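Local coordinates for polyprenyl synthetase (Nonlabens dokdonensis, PDB 6KD7), which probably synthesises geranylgeranyl pyrophosphate as a magnesium-dependent prenyltransferase of the FPP/GGPP synthase family, at residues Gly26-Val31 with Leu111-Arg116; Thr20-Ala25 with Pro30-Leu35; Lys240-Asn245 with Thr249-Trp254; Asp154-Pro159 with Asn232-Leu237. One frame throughout, in Å; residues are numbered along the deposited sequence. Where two conformers were deposited one is given.

Overall arrangement
The four contacts form two pairs on opposite sides of the chain's centre. Contacts 1 and 2 share P30 and V31 of helix 25-35, and their centres are 7 Å apart. Y28 joins them, because its ring also packs on the loop of contact 2. Contacts 3 and 4 both use helix 236-241 and have centres 11 Å apart. They touch, for example where V158 packs on K240 and E243. The active site lies between the pairs. The side chain of V31 is about 14 Å from the bound pyrophosphate, and that of Y236 is about 11 Å from a magnesium ion. Contacts 1 and 3 do not touch; their centres are 44 Å apart.

Contact 1: Gly26-Val31 with Leu111-Arg116; sequences GLYDPV and LIMAYR
M113 and Y28 form a Met-aromatic contact, which joins helix 25-35 to helix 100-116 in the all-helical prenyl synthase fold. The sulfur meets the ring at its edge. M113 SD lies 3.8 Å from Y28 CE1 and 5.1 Å from the ring centroid. The line to the centroid is 86° off the ring normal, so the sulfur is almost in the ring plane.

The apolar contacts spread from the same methionine. Its chain bends at the thioether (chi3 77°), and the methyl ends between the tyrosine and the valine one turn on. M113 CE is 4.2 Å from Y28 CE1 and 4.3 Å from V31 CG1. The contact is small, with 116 Å² buried in all, and M113 supplies more than half of it.

The polar end of the tyrosine faces another chain. Y28 OH is hydrogen-bonded to E142 of the second subunit, and the ring packs on L138 of that subunit. The contact therefore borders the subunit interface. One face of the ring is covered from within its own helix: L27 CD2 sits 3.7 Å above the plane of the Y28 ring, offset toward the rim.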
# COMPACT_ATOMS: atom_id res chain seq x y z
N GLY A 26 -12.63 -2.19 -26.61
CA GLY A 26 -12.17 -2.59 -25.26
C GLY A 26 -12.08 -4.10 -25.08
O GLY A 26 -11.31 -4.60 -24.20
N LEU A 27 -12.88 -4.84 -25.85
CA LEU A 27 -12.82 -6.31 -25.81
C LEU A 27 -11.83 -6.85 -26.86
O LEU A 27 -11.07 -7.80 -26.53
CB LEU A 27 -14.23 -6.83 -26.08
CG LEU A 27 -14.34 -8.33 -25.95
CD1 LEU A 27 -14.08 -8.75 -24.50
CD2 LEU A 27 -15.71 -8.82 -26.43
N TYR A 28 -11.88 -6.37 -28.10
CA TYR A 28 -11.21 -7.06 -29.25
C TYR A 28 -9.83 -6.46 -29.55
O TYR A 28 -8.98 -7.23 -30.03
CB TYR A 28 -12.12 -7.08 -30.48
CG TYR A 28 -13.35 -7.94 -30.32
CD1 TYR A 28 -13.26 -9.32 -30.18
CD2 TYR A 28 -14.62 -7.39 -30.33
CE1 TYR A 28 -14.38 -10.13 -30.07
CE2 TYR A 28 -15.76 -8.18 -30.20
CZ TYR A 28 -15.64 -9.56 -30.11
OH TYR A 28 -16.75 -10.32 -29.95
N ASP A 29 -9.55 -5.20 -29.20
CA ASP A 29 -8.19 -4.62 -29.46
C ASP A 29 -7.10 -5.52 -28.88
O ASP A 29 -6.15 -5.86 -29.57
CB ASP A 29 -7.99 -3.24 -28.85
CG ASP A 29 -8.63 -2.10 -29.60
OD1 ASP A 29 -9.16 -2.35 -30.73
OD2 ASP A 29 -8.61 -0.98 -29.03
N PRO A 30 -7.24 -6.02 -27.63
CA PRO A 30 -6.24 -6.90 -27.07
C PRO A 30 -6.14 -8.25 -27.79
O PRO A 30 -5.09 -8.88 -27.70
CB PRO A 30 -6.64 -7.08 -25.60
CG PRO A 30 -7.64 -6.01 -25.33
CD PRO A 30 -8.33 -5.78 -26.67
N VAL A 31 -7.17 -8.68 -28.51
CA VAL A 31 -7.05 -9.96 -29.25
C VAL A 31 -6.06 -9.74 -30.41
O VAL A 31 -5.16 -10.55 -30.60
CB VAL A 31 -8.40 -10.44 -29.78
CG1 VAL A 31 -8.22 -11.71 -30.63
CG2 VAL A 31 -9.40 -10.65 -28.66
N LEU A 111 -11.29 -17.69 -25.85
CA LEU A 111 -11.67 -19.13 -25.77
C LEU A 111 -12.94 -19.41 -26.60
O LEU A 111 -12.97 -20.40 -27.37
CB LEU A 111 -11.84 -19.57 -24.33
CG LEU A 111 -12.26 -21.02 -24.12
CD1 LEU A 111 -11.31 -21.97 -24.86
CD2 LEU A 111 -12.25 -21.34 -22.62
N ILE A 112 -13.90 -18.53 -26.54
CA ILE A 112 -15.21 -18.71 -27.22
C ILE A 112 -14.98 -18.56 -28.73
O ILE A 112 -15.54 -19.35 -29.49
CB ILE A 112 -16.24 -17.72 -26.66
CG1 ILE A 112 -16.54 -17.94 -25.17
CG2 ILE A 112 -17.52 -17.80 -27.46
CD1 ILE A 112 -17.16 -16.68 -24.50
N MET A 113 -14.18 -17.59 -29.16
CA MET A 113 -13.86 -17.37 -30.59
C MET A 113 -13.16 -18.61 -31.16
O MET A 113 -13.43 -18.98 -32.34
CB MET A 113 -12.96 -16.14 -30.74
CG MET A 113 -13.67 -14.86 -30.40
SD MET A 113 -12.49 -13.48 -30.20
CE MET A 113 -12.12 -13.13 -31.91
N ALA A 114 -12.32 -19.26 -30.36
CA ALA A 114 -11.65 -20.49 -30.79
C ALA A 114 -12.72 -21.52 -31.13
O ALA A 114 -12.65 -22.13 -32.21
CB ALA A 114 -10.72 -21.00 -29.73
N TYR A 115 -13.65 -21.77 -30.21
CA TYR A 115 -14.72 -22.78 -30.41
C TYR A 115 -15.46 -22.44 -31.71
O TYR A 115 -15.75 -23.35 -32.45
CB TYR A 115 -15.69 -22.83 -29.24
CG TYR A 115 -15.23 -23.68 -28.09
CD1 TYR A 115 -15.40 -25.04 -28.14
CD2 TYR A 115 -14.72 -23.13 -26.92
CE1 TYR A 115 -15.00 -25.87 -27.11
CE2 TYR A 115 -14.34 -23.95 -25.86
CZ TYR A 115 -14.50 -25.32 -25.95
OH TYR A 115 -14.16 -26.19 -24.97
N ARG A 116 -15.74 -21.18 -31.94
CA ARG A 116 -16.53 -20.76 -33.12
C ARG A 116 -15.82 -21.07 -34.44
O ARG A 116 -16.50 -21.15 -35.44
CB ARG A 116 -16.91 -19.29 -32.99
CG ARG A 116 -17.55 -18.97 -31.66
CD ARG A 116 -18.77 -18.12 -31.85
NE ARG A 116 -18.53 -16.86 -32.52
CZ ARG A 116 -19.47 -16.22 -33.18
NH1 ARG A 116 -19.21 -15.06 -33.75
NH2 ARG A 116 -20.68 -16.73 -33.26

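Contact 2: Thr20-Ala25 with Pro30-Leu35; sequences TATEPA and PVHYIL
P30 meets A25, and H32 meets T22 through a water and a methyl. P30 comes first. Its CD lies 3.8 Å from A25 O, in the first turn of the same helix. A proline has no N-H to give to that turn, and the helix is kinked here. P30 also packs on T102 and W98.

Next on this side is H32, with CG anti to its carbonyl carbon (chi1 -62°), which brings the imidazole to the loop. A water sits at the ring edge, in its plane. It donates to T22 O at 3.0 Å and, weakly, to H32 ND1 at 3.5 Å. The methyl T22 CG2 approaches H32 CE1 obliquely at 4.2 Å. H32 NE2 has a weak hydrogen bond to O of V19, the residue before T20. A leucine in place of H32 would probably leave the water without its second partner and V19 O without its weak donor.

Farther on, the regular turn resumes: I34 N bonds P30 O at 3.0 Å and L35 N bonds V31 O at 3.1 Å. L35 packs on V19, where the loop starts. This is a surface connection from helix 4-18 into the proline-kinked helix 25-35, with a cis peptide before P24 at the N-cap position.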
# COMPACT_ATOMS: atom_id res chain seq x y z
N THR A 20 -11.70 -11.09 -37.37
CA THR A 20 -12.05 -9.72 -37.80
C THR A 20 -12.90 -8.95 -36.79
O THR A 20 -13.19 -7.79 -37.09
CB THR A 20 -12.75 -9.81 -39.16
OG1 THR A 20 -13.88 -10.67 -38.99
CG2 THR A 20 -11.85 -10.40 -40.22
N ALA A 21 -13.27 -9.52 -35.65
CA ALA A 21 -14.11 -8.75 -34.72
C ALA A 21 -13.34 -7.51 -34.27
O ALA A 21 -12.18 -7.65 -33.93
CB ALA A 21 -14.46 -9.61 -33.54
N THR A 22 -13.96 -6.33 -34.33
CA THR A 22 -13.25 -5.10 -33.89
C THR A 22 -14.04 -4.32 -32.83
O THR A 22 -13.41 -3.58 -32.09
CB THR A 22 -12.90 -4.21 -35.08
OG1 THR A 22 -14.13 -3.77 -35.64
CG2 THR A 22 -12.09 -4.94 -36.13
N GLU A 23 -15.36 -4.47 -32.77
CA GLU A 23 -16.17 -3.67 -31.83
C GLU A 23 -16.91 -4.58 -30.84
O GLU A 23 -17.49 -5.55 -31.30
CB GLU A 23 -17.13 -2.76 -32.59
CG GLU A 23 -16.44 -1.60 -33.26
CD GLU A 23 -17.33 -0.87 -34.25
OE1 GLU A 23 -16.95 0.24 -34.67
OE2 GLU A 23 -18.39 -1.42 -34.61
N PRO A 24 -16.94 -4.28 -29.52
CA PRO A 24 -16.28 -3.11 -28.92
C PRO A 24 -14.75 -3.24 -28.80
O PRO A 24 -14.29 -4.28 -28.44
CB PRO A 24 -16.94 -3.00 -27.54
CG PRO A 24 -17.25 -4.42 -27.19
CD PRO A 24 -17.62 -5.07 -28.50
N ALA A 25 -14.05 -2.14 -29.04
CA ALA A 25 -12.57 -2.11 -29.06
C ALA A 25 -12.00 -2.57 -27.72
O ALA A 25 -11.02 -3.27 -27.75
CB ALA A 25 -12.10 -0.73 -29.42
N PRO A 30 -7.24 -6.02 -27.63
CA PRO A 30 -6.24 -6.90 -27.07
C PRO A 30 -6.14 -8.25 -27.79
O PRO A 30 -5.09 -8.88 -27.70
CB PRO A 30 -6.64 -7.08 -25.60
CG PRO A 30 -7.64 -6.01 -25.33
CD PRO A 30 -8.33 -5.78 -26.67
N VAL A 31 -7.17 -8.68 -28.51
CA VAL A 31 -7.05 -9.96 -29.25
C VAL A 31 -6.06 -9.74 -30.41
O VAL A 31 -5.16 -10.55 -30.60
CB VAL A 31 -8.40 -10.44 -29.78
CG1 VAL A 31 -8.22 -11.71 -30.63
CG2 VAL A 31 -9.40 -10.65 -28.66
N HIS A 32 -6.26 -8.68 -31.18
CA HIS A 32 -5.35 -8.35 -32.32
C HIS A 32 -3.91 -8.13 -31.80
O HIS A 32 -2.94 -8.64 -32.41
CB HIS A 32 -5.90 -7.16 -33.10
CG HIS A 32 -7.23 -7.48 -33.70
ND1 HIS A 32 -8.41 -6.84 -33.30
CD2 HIS A 32 -7.61 -8.44 -34.57
CE1 HIS A 32 -9.42 -7.36 -33.96
NE2 HIS A 32 -8.96 -8.33 -34.72
N TYR A 33 -3.78 -7.45 -30.66
CA TYR A 33 -2.48 -7.18 -30.03
C TYR A 33 -1.78 -8.49 -29.71
O TYR A 33 -0.64 -8.68 -30.12
CB TYR A 33 -2.66 -6.31 -28.79
CG TYR A 33 -1.39 -6.01 -28.04
CD1 TYR A 33 -0.60 -4.93 -28.38
CD2 TYR A 33 -1.02 -6.76 -26.94
CE1 TYR A 33 0.54 -4.61 -27.67
CE2 TYR A 33 0.10 -6.44 -26.20
CZ TYR A 33 0.89 -5.35 -26.55
OH TYR A 33 2.01 -5.07 -25.81
N ILE A 34 -2.42 -9.41 -28.98
CA ILE A 34 -1.66 -10.61 -28.54
C ILE A 34 -1.36 -11.50 -29.75
O ILE A 34 -0.31 -12.19 -29.73
CB ILE A 34 -2.36 -11.36 -27.39
CG1 ILE A 34 -1.37 -12.36 -26.78
CG2 ILE A 34 -3.66 -12.01 -27.86
CD1 ILE A 34 -1.68 -12.68 -25.38
N LEU A 35 -2.22 -11.52 -30.77
CA LEU A 35 -1.99 -12.38 -31.97
C LEU A 35 -0.90 -11.78 -32.86
O LEU A 35 -0.44 -12.49 -33.70
CB LEU A 35 -3.29 -12.54 -32.75
CG LEU A 35 -4.35 -13.36 -32.02
CD1 LEU A 35 -5.64 -13.36 -32.81
CD2 LEU A 35 -3.85 -14.78 -31.76
O HOH W 1 -10.53 -4.29 -32.27

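Contact 3: Lys240-Asn245 with Thr249-Trp254; sequences KSIENN and TELKEW
I242 and L251 meet through branched aliphatic chains, and the flat groups lie to either end of them. At one end is the indole of W254. Its NE1 bonds E250 OE1 at 3.1 Å, with an N-H...O angle of 143°. The oxygen is tilted from the ring plane and uses its anti lone pair. This bond belongs to one of two deposited conformers of E250, so it may be only part-time. F221 of the third subunit meets the W254 ring edge-to-face. At the other end is the carboxylate of E243. K240 NZ forms a salt bridge to E243 OE1 at 2.8 Å, from the syn side and 15° out of the carboxylate plane. The bent lysine chain reaches forward to E243, within the same segment.

Between these ends a short loop joins two short helices, 236-241 and 248-254, in sequence. The first closes in a type I beta turn from S241 to N244. The turn brings S241 and I242 against L251 and K252. I242 has CG1 set between its N and its carbonyl carbon (chi1 64°), and its two branches serve different partners. Its CG2 rests 4.0 Å from both CB and CD1 of L251. Its CD1 reaches K252 CE at 4.1 Å, where the extended lysine chain crosses it at about a right angle.

L251 CD1 also presses on S241 CB at 3.5 Å. The S241 hydroxyl turns to other partners, with hydrogen bonds to L237 O and S281 OG. Helix 264-281 packs on the same pair, through F278 on S241 and V274 on L251.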
# COMPACT_ATOMS: atom_id res chain seq x y z
N LYS A 240 16.12 -33.72 -10.54
CA LYS A 240 17.18 -34.73 -10.81
C LYS A 240 18.43 -34.37 -10.01
O LYS A 240 19.06 -35.27 -9.46
CB LYS A 240 17.50 -34.80 -12.31
CG LYS A 240 16.38 -35.33 -13.19
CD LYS A 240 15.84 -36.67 -12.76
CE LYS A 240 16.73 -37.82 -13.16
NZ LYS A 240 16.18 -39.08 -12.60
N SER A 241 18.77 -33.09 -9.93
CA SER A 241 19.93 -32.59 -9.15
C SER A 241 19.83 -33.03 -7.68
O SER A 241 20.84 -33.50 -7.14
CB SER A 241 20.05 -31.14 -9.30
OG SER A 241 20.40 -30.80 -10.62
N ILE A 242 18.64 -33.03 -7.07
CA ILE A 242 18.53 -33.34 -5.63
C ILE A 242 18.51 -34.85 -5.40
O ILE A 242 18.40 -35.23 -4.25
CB ILE A 242 17.32 -32.65 -4.97
CG1 ILE A 242 15.98 -33.11 -5.52
CG2 ILE A 242 17.50 -31.14 -5.04
CD1 ILE A 242 14.79 -32.83 -4.60
N GLU A 243 18.56 -35.68 -6.44
CA GLU A 243 18.64 -37.15 -6.26
C GLU A 243 20.06 -37.50 -5.77
O GLU A 243 20.24 -38.56 -5.19
CB GLU A 243 18.27 -37.87 -7.55
CG GLU A 243 16.76 -37.96 -7.77
CD GLU A 243 16.34 -38.52 -9.12
OE1 GLU A 243 17.21 -38.68 -9.98
OE2 GLU A 243 15.15 -38.82 -9.29
N ASN A 244 20.97 -36.54 -5.92
CA ASN A 244 22.38 -36.70 -5.50
C ASN A 244 22.52 -36.22 -4.05
O ASN A 244 22.52 -35.01 -3.82
CB ASN A 244 23.30 -35.90 -6.43
CG ASN A 244 24.76 -36.21 -6.22
OD1 ASN A 244 25.56 -36.09 -7.14
ND2 ASN A 244 25.11 -36.60 -5.01
N ASN A 245 22.67 -37.16 -3.12
CA ASN A 245 22.78 -36.89 -1.66
C ASN A 245 23.96 -35.97 -1.35
O ASN A 245 23.93 -35.38 -0.29
CB ASN A 245 22.94 -38.15 -0.82
CG ASN A 245 21.94 -39.22 -1.20
OD1 ASN A 245 20.74 -38.98 -1.20
ND2 ASN A 245 22.45 -40.39 -1.56
N THR A 249 21.16 -31.16 0.09
CA THR A 249 20.92 -30.27 1.24
C THR A 249 21.20 -28.82 0.84
O THR A 249 20.33 -27.98 1.09
CB THR A 249 21.72 -30.65 2.48
OG1 THR A 249 21.03 -31.76 3.05
CG2 THR A 249 21.76 -29.57 3.53
N GLU A 250 22.34 -28.50 0.21
CA GLU A 250 22.65 -27.07 -0.12
C GLU A 250 21.84 -26.62 -1.36
O GLU A 250 21.71 -25.38 -1.53
CB GLU A 250 24.15 -26.75 -0.27
CG GLU A 250 24.45 -25.24 -0.14
CD GLU A 250 25.87 -24.80 -0.43
OE1 GLU A 250 26.07 -23.82 -1.22
OE2 GLU A 250 26.78 -25.48 0.10
N LEU A 251 21.32 -27.53 -2.20
CA LEU A 251 20.33 -27.12 -3.24
C LEU A 251 19.01 -26.75 -2.57
O LEU A 251 18.50 -25.69 -2.88
CB LEU A 251 20.11 -28.22 -4.28
CG LEU A 251 20.98 -28.09 -5.52
CD1 LEU A 251 20.81 -29.31 -6.40
CD2 LEU A 251 20.68 -26.82 -6.28
N LYS A 252 18.53 -27.56 -1.66
CA LYS A 252 17.27 -27.26 -0.94
C LYS A 252 17.41 -25.94 -0.18
O LYS A 252 16.42 -25.20 -0.12
CB LYS A 252 16.85 -28.42 -0.06
CG LYS A 252 16.52 -29.67 -0.85
CD LYS A 252 16.05 -30.81 -0.01
CE LYS A 252 16.11 -32.12 -0.75
NZ LYS A 252 15.37 -33.16 -0.00
N GLU A 253 18.62 -25.59 0.28
CA GLU A 253 18.81 -24.36 1.08
C GLU A 253 18.79 -23.18 0.12
O GLU A 253 18.12 -22.18 0.44
CB GLU A 253 20.04 -24.46 1.99
CG GLU A 253 19.73 -25.19 3.30
CD GLU A 253 20.96 -25.70 4.05
OE1 GLU A 253 20.79 -26.38 5.09
OE2 GLU A 253 22.10 -25.41 3.57
N TRP A 254 19.42 -23.31 -1.05
CA TRP A 254 19.31 -22.21 -2.04
C TRP A 254 17.85 -22.01 -2.42
O TRP A 254 17.43 -20.88 -2.58
CB TRP A 254 20.17 -22.53 -3.27
CG TRP A 254 21.61 -22.19 -3.08
CD1 TRP A 254 22.64 -23.06 -2.92
CD2 TRP A 254 22.18 -20.86 -2.98
NE1 TRP A 254 23.82 -22.37 -2.78
CE2 TRP A 254 23.56 -21.03 -2.79
CE3 TRP A 254 21.65 -19.56 -3.00
CZ2 TRP A 254 24.43 -19.94 -2.67
CZ3 TRP A 254 22.51 -18.49 -2.88
CH2 TRP A 254 23.88 -18.68 -2.72

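Contact 4: Asp154-Pro159 with Asn232-Leu237; sequences DDVSVP and NKKTYL
V158 and Y236 make the tightest touch here, with V158 CG1 3.5 Å from Y236 CE1. The methyl comes to the ring obliquely and is 4.2 Å from Y236 CD1. The second touch is between V156 and K234, where V156 CG2 lies 3.9 Å from K234 CE. Both touches are apolar, one on an aromatic ring and one on the aliphatic part of a lysine.

The polar end of K234 is held by backbone oxygens. Its chain bends at chi3 (-69°) and chi4 (-72°), so CE lies against the valine while NZ bonds R153 O and F150 O, where helix 123-150 runs out. The lysine thus ties its own loop to the one that leads to helix 158-183.

Two turns of backbone frame the contact. S157 is the N-cap of helix 158-183. Its OG caps a backbone N in the first turn and E160 returns a bond to S157 N, a capping box. K234 is the centre of an inverse gamma turn, closed by a weak bond from T235 N to K233 O at 3.0 Å. T235 then stands as N-cap of helix 236-241, and Y236 N bonds D210 OD2. D210 belongs to the second aspartate-rich motif, which binds magnesium in relatives. The arrangement is two helix starts packed together, one closed by a capping box, the other anchored through Y236 N beside the metal-binding region characteristic of FPP/GGPP synthases.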
# COMPACT_ATOMS: atom_id res chain seq x y z
N ASP A 154 7.00 -29.60 -0.66
CA ASP A 154 8.47 -29.80 -0.59
C ASP A 154 8.77 -31.20 -1.11
O ASP A 154 9.94 -31.56 -1.19
CB ASP A 154 8.97 -29.63 0.85
CG ASP A 154 8.21 -28.58 1.64
OD1 ASP A 154 8.35 -27.39 1.31
OD2 ASP A 154 7.49 -28.96 2.57
N ASP A 155 7.73 -31.91 -1.53
CA ASP A 155 7.88 -33.34 -1.89
C ASP A 155 7.32 -33.66 -3.28
O ASP A 155 6.42 -34.49 -3.36
CB ASP A 155 7.07 -34.13 -0.84
CG ASP A 155 5.71 -33.54 -0.48
OD1 ASP A 155 5.64 -32.37 -0.05
OD2 ASP A 155 4.72 -34.27 -0.59
N VAL A 156 7.93 -33.15 -4.36
CA VAL A 156 7.37 -33.43 -5.71
C VAL A 156 8.20 -34.51 -6.42
O VAL A 156 9.40 -34.32 -6.55
CB VAL A 156 7.29 -32.15 -6.56
CG1 VAL A 156 6.94 -32.47 -8.00
CG2 VAL A 156 6.32 -31.14 -5.98
N SER A 157 7.56 -35.59 -6.87
CA SER A 157 8.26 -36.69 -7.59
C SER A 157 8.40 -36.37 -9.08
O SER A 157 7.63 -35.58 -9.60
CB SER A 157 7.58 -38.00 -7.39
OG SER A 157 6.38 -38.06 -8.13
N VAL A 158 9.38 -37.01 -9.72
CA VAL A 158 9.64 -36.83 -11.17
C VAL A 158 8.39 -37.26 -11.94
O VAL A 158 7.93 -36.57 -12.84
CB VAL A 158 10.91 -37.60 -11.56
CG1 VAL A 158 11.13 -37.61 -13.06
CG2 VAL A 158 12.11 -36.98 -10.86
N PRO A 159 7.77 -38.38 -11.58
CA PRO A 159 6.52 -38.78 -12.23
C PRO A 159 5.45 -37.71 -12.12
O PRO A 159 4.76 -37.46 -13.10
CB PRO A 159 6.12 -40.09 -11.53
CG PRO A 159 7.45 -40.65 -11.04
CD PRO A 159 8.32 -39.44 -10.72
N ASN A 232 12.50 -20.39 -7.58
CA ASN A 232 12.51 -21.70 -6.89
C ASN A 232 11.49 -22.64 -7.55
O ASN A 232 10.91 -23.43 -6.80
CB ASN A 232 12.26 -21.53 -5.38
CG ASN A 232 13.27 -20.59 -4.76
OD1 ASN A 232 14.48 -20.75 -4.96
ND2 ASN A 232 12.77 -19.58 -4.07
N LYS A 233 11.36 -22.63 -8.88
CA LYS A 233 10.47 -23.61 -9.57
C LYS A 233 11.18 -24.95 -9.57
O LYS A 233 12.36 -25.03 -9.98
CB LYS A 233 10.15 -23.19 -11.00
CG LYS A 233 9.21 -22.00 -11.08
CD LYS A 233 7.89 -22.27 -11.78
CE LYS A 233 7.42 -21.06 -12.57
NZ LYS A 233 6.96 -19.95 -11.70
N LYS A 234 10.51 -25.98 -9.09
CA LYS A 234 11.10 -27.33 -9.00
C LYS A 234 10.92 -28.02 -10.36
O LYS A 234 9.91 -28.74 -10.55
CB LYS A 234 10.42 -28.05 -7.82
CG LYS A 234 10.84 -27.53 -6.44
CD LYS A 234 10.32 -28.38 -5.29
CE LYS A 234 8.82 -28.30 -5.10
NZ LYS A 234 8.44 -26.98 -4.56
N THR A 235 11.79 -27.70 -11.32
CA THR A 235 11.72 -28.25 -12.69
C THR A 235 12.54 -29.54 -12.76
O THR A 235 13.14 -29.93 -11.74
CB THR A 235 12.20 -27.24 -13.72
OG1 THR A 235 13.60 -27.05 -13.56
CG2 THR A 235 11.47 -25.92 -13.66
N TYR A 236 12.55 -30.18 -13.92
CA TYR A 236 13.21 -31.51 -14.05
C TYR A 236 14.68 -31.36 -13.66
O TYR A 236 15.20 -32.24 -13.00
CB TYR A 236 13.06 -32.03 -15.48
CG TYR A 236 13.39 -33.49 -15.65
CD1 TYR A 236 12.42 -34.46 -15.47
CD2 TYR A 236 14.66 -33.89 -16.01
CE1 TYR A 236 12.71 -35.80 -15.62
CE2 TYR A 236 14.96 -35.23 -16.18
CZ TYR A 236 13.99 -36.18 -15.98
OH TYR A 236 14.30 -37.49 -16.14
N LEU A 237 15.27 -30.24 -14.01
CA LEU A 237 16.70 -29.95 -13.73
C LEU A 237 16.91 -29.99 -12.21
O LEU A 237 17.82 -30.69 -11.78
CB LEU A 237 16.92 -28.55 -14.29
CG LEU A 237 18.34 -28.12 -14.61
CD1 LEU A 237 19.11 -29.25 -15.27
CD2 LEU A 237 18.32 -26.89 -15.49